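Local coordinates for putative oxygenase (PDB 2OG5), which hydroxylates free L-asparagine at its beta carbon, using iron(II), 2-oxoglutarate and oxygen, to supply 3-hydroxyasparagine for a calcium-dependent lipopeptide antibiotic, at residues 78-81 and 82-85. Sequence-based numbering, arbitrary orientation.
Sequences AWPA and TLRR
The first turn of helix 81-92 is joined here to the loop before it, with Pro80 as N-cap and Arg84 reaching back to Trp79. Arg84 grips the carbonyl oxygen of Trp79 side-on. Its NE donates a hydrogen bond to Trp79 O at 2.8 Å (N-H...O 153°). NH2 gives the same oxygen a second, more bent one at 3.1 Å (139°). The oxygen sits at the edge of the guanidinium, in its plane. NH2 approaches nearly along the C=O axis, whereas NE stands above the carbonyl plane. A bend at chi3 (-81°) turns the guanidinium back toward the start of the helix, where Ala81 CA lies over one face, toward its rim. The two bonds thus tie down a carbonyl just outside the helix. Helical bonds begin one residue later, from Arg84 N to Pro80 O (3.2 Å) and from Arg85 N to Ala81 O (2.8 Å). Leu83 CD1 packs 3.8 Å from both Trp79 CE3 and Pro80 CG. The proline and leucine side chains run side by side. Ala81 CB lies over one face of the Arg85 guanidinium, toward its rim, 3.6 Å from Arg85 NH1. Thr82 OG1 is hydrogen-bonded to Asp44 of helix 42-58. The buried Trp79 side chain packs on Val48 of that helix and on Met135 and Thr136 of helix 128-140.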
# COMPACT_ATOMS: atom_id res chain seq x y z
N ALA A 78 -7.84 17.01 13.61
CA ALA A 78 -8.93 16.83 14.58
C ALA A 78 -8.99 15.42 15.19
O ALA A 78 -9.72 15.20 16.16
CB ALA A 78 -10.28 17.16 13.93
N TRP A 79 -8.25 14.46 14.63
CA TRP A 79 -8.25 13.09 15.17
C TRP A 79 -7.77 13.07 16.62
O TRP A 79 -7.01 13.94 17.04
CB TRP A 79 -7.34 12.15 14.37
CG TRP A 79 -7.88 11.66 13.07
CD1 TRP A 79 -8.52 12.38 12.12
CD2 TRP A 79 -7.75 10.33 12.54
NE1 TRP A 79 -8.82 11.58 11.03
CE2 TRP A 79 -8.35 10.32 11.27
CE3 TRP A 79 -7.17 9.14 13.02
CZ2 TRP A 79 -8.40 9.17 10.46
CZ3 TRP A 79 -7.23 8.00 12.22
CH2 TRP A 79 -7.84 8.02 10.96
N PRO A 80 -8.20 12.06 17.40
CA PRO A 80 -7.68 11.93 18.75
C PRO A 80 -6.16 11.84 18.81
O PRO A 80 -5.54 11.19 17.96
CB PRO A 80 -8.29 10.62 19.26
CG PRO A 80 -9.01 10.01 18.16
CD PRO A 80 -9.18 11.01 17.06
N ALA A 81 -5.58 12.48 19.82
CA ALA A 81 -4.13 12.49 19.98
C ALA A 81 -3.54 11.09 20.09
O ALA A 81 -2.42 10.86 19.65
CB ALA A 81 -3.74 13.32 21.21
N THR A 82 -4.28 10.17 20.70
CA THR A 82 -3.82 8.78 20.84
C THR A 82 -3.43 8.19 19.49
O THR A 82 -2.36 7.61 19.34
CB THR A 82 -4.92 7.90 21.46
OG1 THR A 82 -6.16 8.16 20.80
CG2 THR A 82 -5.07 8.20 22.93
N LEU A 83 -4.31 8.35 18.50
CA LEU A 83 -4.10 7.77 17.17
C LEU A 83 -3.02 8.53 16.41
O LEU A 83 -2.24 7.93 15.68
CB LEU A 83 -5.41 7.76 16.37
CG LEU A 83 -6.52 6.88 16.96
CD1 LEU A 83 -7.82 7.05 16.18
CD2 LEU A 83 -6.09 5.42 16.96
N ARG A 84 -3.00 9.85 16.56
CA ARG A 84 -1.95 10.65 15.92
C ARG A 84 -0.57 10.27 16.47
O ARG A 84 0.40 10.16 15.72
CB ARG A 84 -2.22 12.15 16.06
CG ARG A 84 -3.37 12.61 15.16
CD ARG A 84 -3.60 14.11 15.12
NE ARG A 84 -4.37 14.56 16.28
CZ ARG A 84 -3.88 15.16 17.36
NH1 ARG A 84 -2.58 15.47 17.48
NH2 ARG A 84 -4.72 15.48 18.34
N ARG A 85 -0.50 10.01 17.77
CA ARG A 85 0.73 9.52 18.39
C ARG A 85 1.12 8.12 17.89
O ARG A 85 2.29 7.86 17.66
CB ARG A 85 0.61 9.52 19.91
CG ARG A 85 0.66 10.90 20.49
CD ARG A 85 0.30 10.94 21.96
NE ARG A 85 0.38 12.31 22.46
CZ ARG A 85 -0.46 12.86 23.34
NH1 ARG A 85 -1.50 12.18 23.82
NH2 ARG A 85 -0.26 14.11 23.72